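Local coordinates for protein dihydropteroate synthase (Mycobacterium smegmatis, PDB 6OMZ) that probably condenses para-aminobenzoate with 6-hydroxymethyl-7,8-dihydropterin diphosphate to form 7,8-dihydropteroate, a step in folate synthesis, at residues L136-K140 against A183-R189; T44-V48 against P87-L92; L54-A59 against V273-V277. The protein carries 1 engineered substitution. All blocks are in the same frame, centred on the assembly; numbering follows the deposited sequence.

In the fold
All three contacts belong to the outer layer of a TIM barrel that binds pterin-6-yl-methyl-monophosphate at the C-terminal end of its strands, and each is partly buried. Contacts 2 and 3 share helix 44-56: its first turn meets helix 78-93, its last turn and the following loop meet the start of helix 273-287, and their centres lie about 18 Å apart. Contact 1 is more remote, about 27 Å and 29 Å from them between centres, and joins the end of helix 132-139 to the loop entering strand 190-193. Chemistry follows place: contact 1 relies on bridging waters and charged side chains beside a small apolar patch, contact 2 is apolar with an acidic rim, and contact 3 is almost wholly apolar.

Contact 1: L136-K140 against A183-R189; sequences LAEAK and AGVEPER
Lys140 NZ makes a long salt bridge with Glu186 OE1, 3.9 Å, and two waters stand beside it as acceptors. Water 1 accepts from NZ at 3.1 Å and donates both to Ala137 O at 2.9 Å and to Gly184 O at 2.7 Å, so one molecule ties two backbone carbonyls from opposite segments to the lysine. Water 2 accepts from Arg189 NH1 at 2.8 Å, in the plane of the guanidinium at its edge. It also meets NZ, at a distance short enough to be doubtful, and has a weak link to Glu186 OE1. The lysine chain runs nearly straight until its last torsion, where a bend (chi4 -68°) brings NZ to these partners. The like charges of NZ and Arg189 NH1 stand near each other, and the carboxylate of Glu186 probably offsets them. In the TIM barrel 136-140 is the end of helix 132-139, which Lys140 leaves with positive phi, and 183-189 is the loop from helix 165-182 into strand 190-193, where Gly184 closes the helix in a Schellman motif. The Arg189 guanidinium lies with one face under Lys140 O, which sits 3.3 Å above the plane, offset toward its rim; the angle at NE is too poor for a hydrogen bond. Beside this polar cluster Ala137 presses its CB against Ala183 O at 3.4 Å, and Val185 CG2 packs over Ala137 N and Leu136 CB. Trp143 of strand 143-146 lies against both Leu136 and Val185, and Arg189 is joined to it by a backbone hydrogen bond.

Contact 2: T44-V48 against P87-L92; sequences TDRAV and PVIREL
Helix segments 44-48 and 87-92 approach to 9.2 Å between axes and cross at -47°. The nearest CA atoms are Val48 CA and Val88 CA, 5.6 Å apart, and the methyl groups of small side chains fill the interface around them. Ala47 CB meets Val88 CG2 at 3.7 Å, and the same methyl is shared by Thr44 CG2. The threonine makes most of its contacts through that methyl: CG2 is placed trans to the main-chain nitrogen and rests on Pro87 CB at 3.9 Å, the two side chains crossing at about a right angle, while OG1 lies equally near Pro87 CB. Val48 splits its two branches. CG2 lies over the backbone of the partner helix at Val88 CA and against Glu91 CB, at 3.8 Å from the latter, while CG1 slides past Leu92 CD2, which also reaches Val48 O at 3.6 Å. These are neighbouring helices of the TIM barrel's outer layer. Val30 of helix 30-35 touches both Ala47 and Val88, and Leu92 continues inward onto Ile62 and Ile99 of the strands. At the outer rim Glu91 crosses Val48 at about a right angle, its chain extended beyond CG, so that its CB and its carboxylate end lie on Val48 CG2 and OE2 comes to 3.6 Å from Thr44 CG2. Asp45 OD1 stands 4.3 Å from Glu91 OE2. Two acids so near each other would tend to raise the proton affinity of one or both, whereas within these segments the attraction probably comes mainly from the apolar contacts beneath.

Contact 3: L54-A59 against V273-V277; sequences LVAAGA and VQASV
With chi1 at 166°, Val273 carries its CG1 trans to the main-chain nitrogen and its CG2 trans to the carbonyl carbon, which spreads the two methyls over different parts of segment 54-59. CG1 goes to the turn that ends helix 44-56, reaching Leu54 O at 3.6 Å, Ala59 N at 3.7 Å and Ala57 CB at 3.9 Å. CG2 goes instead to the Leu54 side chain, whose chi1 of -61° and extended chi2 bring CD2 within 3.9 Å; the two side chains cross at a slant. Ala59 CB lies close to both methyls of the valine. The turn that receives CG1 is a Schellman motif: Ala59 N bonds to Leu54 O at 3.0 Å and Gly58 N to Val55 O at the same length, with Gly58 at a phi of 114°. One turn further along helix 273-287, Val277 lays CG2 against Ala57 O at 3.4 Å, a little nearer than its CB and CG1. Gln274 takes only a marginal part, its CB near Ala57 CB. Within the TIM barrel the contact brings the last turn of one outer helix against the first turn of another, over strand 23-29: Leu54 touches Val28 and Val273 touches Val24, while Leu54 also rests on Ile62 of strand 61-65. Leu54 O and Ala59 N, the polar atoms beneath Val273 CG1, are already bonded to each other, so the methyl covers a satisfied turn. Attraction is therefore probably mostly van der Waals, carried by the methyls of two beta-branched valines set against the shape of that turn.

Contact 1: L136-K140 against A183-R189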
loop_
_atom_site.group_PDB
_atom_site.type_symbol
_atom_site.label_atom_id
_atom_site.label_comp_id
_atom_site.label_asym_id
_atom_site.label_seq_id
_atom_site.Cartn_x
_atom_site.Cartn_y
_atom_site.Cartn_z
ATOM N N LEU A 136 -13.660 10.297 -5.362
ATOM C CA LEU A 136 -14.085 9.185 -4.511
ATOM C C LEU A 136 -15.523 9.353 -4.034
ATOM O O LEU A 136 -16.266 8.370 -3.951
ATOM C CB LEU A 136 -13.151 9.038 -3.303
ATOM C CG LEU A 136 -11.925 8.137 -3.513
ATOM C CD1 LEU A 136 -12.368 6.705 -3.828
ATOM C CD2 LEU A 136 -11.028 8.691 -4.612
ATOM N N ALA A 137 -15.929 10.577 -3.681
ATOM C CA ALA A 137 -17.304 10.788 -3.230
ATOM C C ALA A 137 -18.304 10.394 -4.311
ATOM O O ALA A 137 -19.357 9.810 -4.016
ATOM C CB ALA A 137 -17.513 12.244 -2.819
ATOM N N GLU A 138 -17.991 10.710 -5.569
ATOM C CA GLU A 138 -18.870 10.353 -6.679
ATOM C C GLU A 138 -18.833 8.855 -6.959
ATOM O O GLU A 138 -19.879 8.235 -7.204
ATOM C CB GLU A 138 -18.464 11.142 -7.931
ATOM C CG GLU A 138 -19.501 11.151 -9.060
ATOM C CD GLU A 138 -19.583 9.840 -9.838
ATOM O OE1 GLU A 138 -18.555 9.127 -9.944
ATOM O OE2 GLU A 138 -20.687 9.522 -10.342
ATOM N N ALA A 139 -17.638 8.252 -6.936
ATOM C CA ALA A 139 -17.496 6.867 -7.381
ATOM C C ALA A 139 -18.026 5.867 -6.359
ATOM O O ALA A 139 -18.408 4.750 -6.733
ATOM C CB ALA A 139 -16.031 6.568 -7.702
ATOM N N LYS A 140 -18.046 6.239 -5.080
ATOM C CA LYS A 140 -18.571 5.388 -4.010
ATOM C C LYS A 140 -17.835 4.048 -3.934
ATOM O O LYS A 140 -18.442 2.976 -3.853
ATOM C CB LYS A 140 -20.082 5.199 -4.169
ATOM C CG LYS A 140 -20.864 6.509 -3.994
ATOM C CD LYS A 140 -22.362 6.276 -3.936
ATOM C CE LYS A 140 -23.080 7.513 -3.424
ATOM N NZ LYS A 140 -22.771 7.766 -1.979
ATOM N N ALA A 183 -16.347 15.903 2.415
ATOM C CA ALA A 183 -16.473 15.947 0.965
ATOM C C ALA A 183 -17.539 14.999 0.424
ATOM O O ALA A 183 -17.792 15.015 -0.785
ATOM C CB ALA A 183 -15.123 15.615 0.322
ATOM N N GLY A 184 -18.153 14.167 1.267
ATOM C CA GLY A 184 -19.227 13.286 0.836
ATOM C C GLY A 184 -18.849 11.823 0.704
ATOM O O GLY A 184 -19.675 11.024 0.252
ATOM N N VAL A 185 -17.629 11.439 1.067
ATOM C CA VAL A 185 -17.283 10.024 1.112
ATOM C C VAL A 185 -17.944 9.393 2.331
ATOM O O VAL A 185 -17.954 9.976 3.424
ATOM C CB VAL A 185 -15.753 9.848 1.143
ATOM C CG1 VAL A 185 -15.377 8.363 1.230
ATOM C CG2 VAL A 185 -15.130 10.461 -0.101
ATOM N N GLU A 186 -18.522 8.207 2.152
ATOM C CA GLU A 186 -19.167 7.558 3.286
ATOM C C GLU A 186 -18.102 7.010 4.231
ATOM O O GLU A 186 -17.101 6.445 3.777
ATOM C CB GLU A 186 -20.099 6.436 2.833
ATOM C CG GLU A 186 -21.224 6.887 1.892
ATOM C CD GLU A 186 -22.295 7.732 2.573
ATOM O OE1 GLU A 186 -23.125 8.327 1.850
ATOM O OE2 GLU A 186 -22.314 7.801 3.823
ATOM N N PRO A 187 -18.270 7.192 5.543
ATOM C CA PRO A 187 -17.224 6.753 6.487
ATOM C C PRO A 187 -16.868 5.286 6.345
ATOM O O PRO A 187 -15.696 4.919 6.500
ATOM C CB PRO A 187 -17.849 7.045 7.862
ATOM C CG PRO A 187 -18.924 8.039 7.605
ATOM C CD PRO A 187 -19.437 7.784 6.223
ATOM N N GLU A 188 -17.852 4.443 6.016
ATOM C CA GLU A 188 -17.591 3.017 5.885
ATOM C C GLU A 188 -16.626 2.689 4.750
ATOM O O GLU A 188 -16.104 1.574 4.716
ATOM C CB GLU A 188 -18.905 2.259 5.673
ATOM C CG GLU A 188 -19.893 2.338 6.842
ATOM C CD GLU A 188 -20.705 3.626 6.871
ATOM O OE1 GLU A 188 -20.583 4.452 5.940
ATOM O OE2 GLU A 188 -21.477 3.806 7.838
ATOM N N ARG A 189 -16.362 3.620 3.835
ATOM C CA ARG A 189 -15.523 3.325 2.677
ATOM C C ARG A 189 -14.071 3.759 2.852
ATOM O O ARG A 189 -13.280 3.640 1.917
ATOM C CB ARG A 189 -16.132 3.965 1.425
ATOM C CG ARG A 189 -17.512 3.391 1.115
ATOM C CD ARG A 189 -17.917 3.575 -0.335
ATOM N NE ARG A 189 -19.121 2.804 -0.647
ATOM C CZ ARG A 189 -20.341 3.317 -0.754
ATOM N NH1 ARG A 189 -20.540 4.619 -0.590
ATOM N NH2 ARG A 189 -21.368 2.529 -1.041
HETATM O O HOH W 1 -20.007 8.925 -1.386
HETATM O O HOH W 2 -23.103 5.793 -0.458
#

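Contact 2: T44-V48 against P87-L92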
loop_
_atom_site.group_PDB
_atom_site.type_symbol
_atom_site.label_atom_id
_atom_site.label_comp_id
_atom_site.label_asym_id
_atom_site.label_seq_id
_atom_site.Cartn_x
_atom_site.Cartn_y
_atom_site.Cartn_z
ATOM N N THR A 44 2.579 -4.405 -21.085
ATOM C CA THR A 44 1.301 -4.691 -20.442
ATOM C C THR A 44 1.167 -6.171 -20.105
ATOM O O THR A 44 0.744 -6.527 -19.002
ATOM C CB THR A 44 0.156 -4.253 -21.357
ATOM O OG1 THR A 44 0.193 -2.836 -21.511
ATOM C CG2 THR A 44 -1.187 -4.674 -20.780
ATOM N N ASP A 45 1.507 -7.049 -21.057
ATOM C CA ASP A 45 1.311 -8.485 -20.849
ATOM C C ASP A 45 2.127 -9.000 -19.666
ATOM O O ASP A 45 1.674 -9.884 -18.930
ATOM C CB ASP A 45 1.667 -9.264 -22.118
ATOM C CG ASP A 45 0.741 -8.944 -23.283
ATOM O OD1 ASP A 45 -0.393 -8.475 -23.040
ATOM O OD2 ASP A 45 1.150 -9.163 -24.442
ATOM N N ARG A 46 3.343 -8.483 -19.480
ATOM C CA ARG A 46 4.152 -8.915 -18.343
ATOM C C ARG A 46 3.497 -8.516 -17.028
ATOM O O ARG A 46 3.473 -9.303 -16.074
ATOM C CB ARG A 46 5.563 -8.329 -18.434
ATOM C CG ARG A 46 6.562 -8.980 -17.479
ATOM C CD ARG A 46 7.496 -7.978 -16.813
ATOM N NE ARG A 46 8.657 -7.620 -17.627
ATOM C CZ ARG A 46 9.911 -7.981 -17.355
ATOM N NH1 ARG A 46 10.184 -8.718 -16.285
ATOM N NH2 ARG A 46 10.897 -7.596 -18.154
ATOM N N ALA A 47 2.955 -7.293 -16.962
ATOM C CA ALA A 47 2.299 -6.841 -15.738
ATOM C C ALA A 47 1.017 -7.618 -15.487
ATOM O O ALA A 47 0.705 -7.958 -14.340
ATOM C CB ALA A 47 2.011 -5.336 -15.813
ATOM N N VAL A 48 0.263 -7.917 -16.546
ATOM C CA VAL A 48 -0.950 -8.709 -16.374
ATOM C C VAL A 48 -0.609 -10.110 -15.871
ATOM O O VAL A 48 -1.247 -10.623 -14.943
ATOM C CB VAL A 48 -1.753 -8.753 -17.685
ATOM C CG1 VAL A 48 -2.804 -9.854 -17.630
ATOM C CG2 VAL A 48 -2.390 -7.394 -17.953
ATOM N N PRO A 87 -4.487 -0.312 -19.362
ATOM C CA PRO A 87 -4.576 -1.612 -20.062
ATOM C C PRO A 87 -4.417 -2.795 -19.130
ATOM O O PRO A 87 -5.047 -3.842 -19.331
ATOM C CB PRO A 87 -3.426 -1.554 -21.082
ATOM C CG PRO A 87 -3.103 -0.091 -21.234
ATOM C CD PRO A 87 -3.376 0.508 -19.888
ATOM N N VAL A 88 -3.552 -2.654 -18.127
ATOM C CA VAL A 88 -3.336 -3.720 -17.159
ATOM C C VAL A 88 -4.585 -3.914 -16.315
ATOM O O VAL A 88 -5.032 -5.044 -16.087
ATOM C CB VAL A 88 -2.108 -3.394 -16.287
ATOM C CG1 VAL A 88 -1.949 -4.420 -15.157
ATOM C CG2 VAL A 88 -0.848 -3.324 -17.150
ATOM N N ILE A 89 -5.164 -2.812 -15.845
ATOM C CA ILE A 89 -6.362 -2.891 -15.020
ATOM C C ILE A 89 -7.515 -3.486 -15.813
ATOM O O ILE A 89 -8.287 -4.298 -15.289
ATOM C CB ILE A 89 -6.706 -1.495 -14.462
ATOM C CG1 ILE A 89 -5.598 -1.025 -13.504
ATOM C CG2 ILE A 89 -8.061 -1.510 -13.743
ATOM C CD1 ILE A 89 -5.707 0.470 -13.130
ATOM N N ARG A 90 -7.660 -3.089 -17.081
ATOM C CA ARG A 90 -8.754 -3.621 -17.892
ATOM C C ARG A 90 -8.670 -5.139 -18.021
ATOM O O ARG A 90 -9.684 -5.841 -17.886
ATOM C CB ARG A 90 -8.771 -2.970 -19.278
ATOM C CG ARG A 90 -9.562 -1.666 -19.352
ATOM C CD ARG A 90 -9.778 -1.223 -20.805
ATOM N NE ARG A 90 -8.519 -0.842 -21.447
ATOM C CZ ARG A 90 -7.995 0.383 -21.403
ATOM N NH1 ARG A 90 -8.619 1.353 -20.747
ATOM N NH2 ARG A 90 -6.843 0.637 -22.014
ATOM N N GLU A 91 -7.473 -5.672 -18.275
ATOM C CA GLU A 91 -7.368 -7.118 -18.478
ATOM C C GLU A 91 -7.549 -7.891 -17.170
ATOM O O GLU A 91 -8.161 -8.967 -17.158
ATOM C CB GLU A 91 -6.035 -7.454 -19.144
ATOM C CG GLU A 91 -5.854 -6.732 -20.466
ATOM C CD GLU A 91 -4.677 -7.237 -21.273
ATOM O OE1 GLU A 91 -4.337 -8.434 -21.155
ATOM O OE2 GLU A 91 -4.093 -6.432 -22.030
ATOM N N LEU A 92 -7.041 -7.359 -16.055
ATOM C CA LEU A 92 -7.205 -8.055 -14.781
ATOM C C LEU A 92 -8.648 -7.981 -14.295
ATOM O O LEU A 92 -9.171 -8.949 -13.730
ATOM C CB LEU A 92 -6.249 -7.475 -13.736
ATOM C CG LEU A 92 -4.747 -7.688 -13.979
ATOM C CD1 LEU A 92 -3.924 -6.965 -12.926
ATOM C CD2 LEU A 92 -4.392 -9.189 -14.000
#

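Contact 3: L54-A59 against V273-V277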
loop_
_atom_site.group_PDB
_atom_site.type_symbol
_atom_site.label_atom_id
_atom_site.label_comp_id
_atom_site.label_asym_id
_atom_site.label_seq_id
_atom_site.Cartn_x
_atom_site.Cartn_y
_atom_site.Cartn_z
ATOM N N LEU A 54 0.108 -13.375 -8.870
ATOM C CA LEU A 54 -0.126 -13.002 -7.480
ATOM C C LEU A 54 -1.493 -13.477 -7.007
ATOM O O LEU A 54 -1.647 -13.899 -5.853
ATOM C CB LEU A 54 -0.003 -11.488 -7.319
ATOM C CG LEU A 54 1.364 -10.892 -7.660
ATOM C CD1 LEU A 54 1.352 -9.402 -7.338
ATOM C CD2 LEU A 54 2.479 -11.602 -6.885
ATOM N N VAL A 55 -2.497 -13.424 -7.881
ATOM C CA VAL A 55 -3.811 -13.960 -7.519
ATOM C C VAL A 55 -3.726 -15.471 -7.307
ATOM O O VAL A 55 -4.277 -16.017 -6.340
ATOM C CB VAL A 55 -4.854 -13.594 -8.593
ATOM C CG1 VAL A 55 -6.159 -14.352 -8.348
ATOM C CG2 VAL A 55 -5.118 -12.094 -8.597
ATOM N N ALA A 56 -3.019 -16.171 -8.197
ATOM C CA ALA A 56 -2.872 -17.614 -8.053
ATOM C C ALA A 56 -2.126 -17.985 -6.772
ATOM O O ALA A 56 -2.318 -19.089 -6.233
ATOM C CB ALA A 56 -2.155 -18.188 -9.276
ATOM N N ALA A 57 -1.273 -17.089 -6.276
ATOM C CA ALA A 57 -0.533 -17.280 -5.036
ATOM C C ALA A 57 -1.321 -16.860 -3.799
ATOM O O ALA A 57 -0.806 -16.981 -2.682
ATOM C CB ALA A 57 0.794 -16.502 -5.090
ATOM N N GLY A 58 -2.541 -16.360 -3.960
ATOM C CA GLY A 58 -3.417 -16.101 -2.829
ATOM C C GLY A 58 -3.755 -14.648 -2.548
ATOM O O GLY A 58 -4.347 -14.365 -1.499
ATOM N N ALA A 59 -3.412 -13.711 -3.435
ATOM C CA ALA A 59 -3.757 -12.317 -3.177
ATOM C C ALA A 59 -5.260 -12.099 -3.333
ATOM O O ALA A 59 -5.892 -12.631 -4.251
ATOM C CB ALA A 59 -2.987 -11.388 -4.120
ATOM N N VAL A 273 3.739 -12.152 -2.502
ATOM C CA VAL A 273 2.469 -12.662 -1.991
ATOM C C VAL A 273 2.640 -14.075 -1.438
ATOM O O VAL A 273 2.143 -14.393 -0.353
ATOM C CB VAL A 273 1.402 -12.578 -3.097
ATOM C CG1 VAL A 273 0.164 -13.395 -2.734
ATOM C CG2 VAL A 273 1.032 -11.100 -3.324
ATOM N N GLN A 274 3.381 -14.926 -2.147
ATOM C CA GLN A 274 3.554 -16.303 -1.696
ATOM C C GLN A 274 4.131 -16.366 -0.285
ATOM O O GLN A 274 3.681 -17.168 0.542
ATOM C CB GLN A 274 4.447 -17.062 -2.670
ATOM C CG GLN A 274 4.671 -18.509 -2.226
ATOM C CD GLN A 274 5.516 -19.303 -3.206
ATOM O OE1 GLN A 274 6.727 -19.450 -3.031
ATOM N NE2 GLN A 274 4.877 -19.820 -4.240
ATOM N N ALA A 275 5.113 -15.522 0.019
ATOM C CA ALA A 275 5.733 -15.592 1.341
ATOM C C ALA A 275 4.764 -15.164 2.437
ATOM O O ALA A 275 4.698 -15.802 3.495
ATOM C CB ALA A 275 7.006 -14.747 1.369
ATOM N N SER A 276 3.993 -14.096 2.210
ATOM C CA SER A 276 3.041 -13.681 3.235
ATOM C C SER A 276 1.870 -14.651 3.341
ATOM O O SER A 276 1.354 -14.869 4.442
ATOM C CB SER A 276 2.542 -12.263 2.957
ATOM O OG SER A 276 3.447 -11.295 3.481
ATOM N N VAL A 277 1.443 -15.244 2.221
ATOM C CA VAL A 277 0.377 -16.241 2.284
ATOM C C VAL A 277 0.860 -17.486 3.026
ATOM O O VAL A 277 0.139 -18.035 3.866
ATOM C CB VAL A 277 -0.145 -16.568 0.872
ATOM C CG1 VAL A 277 -1.099 -17.769 0.910
ATOM C CG2 VAL A 277 -0.871 -15.365 0.293
#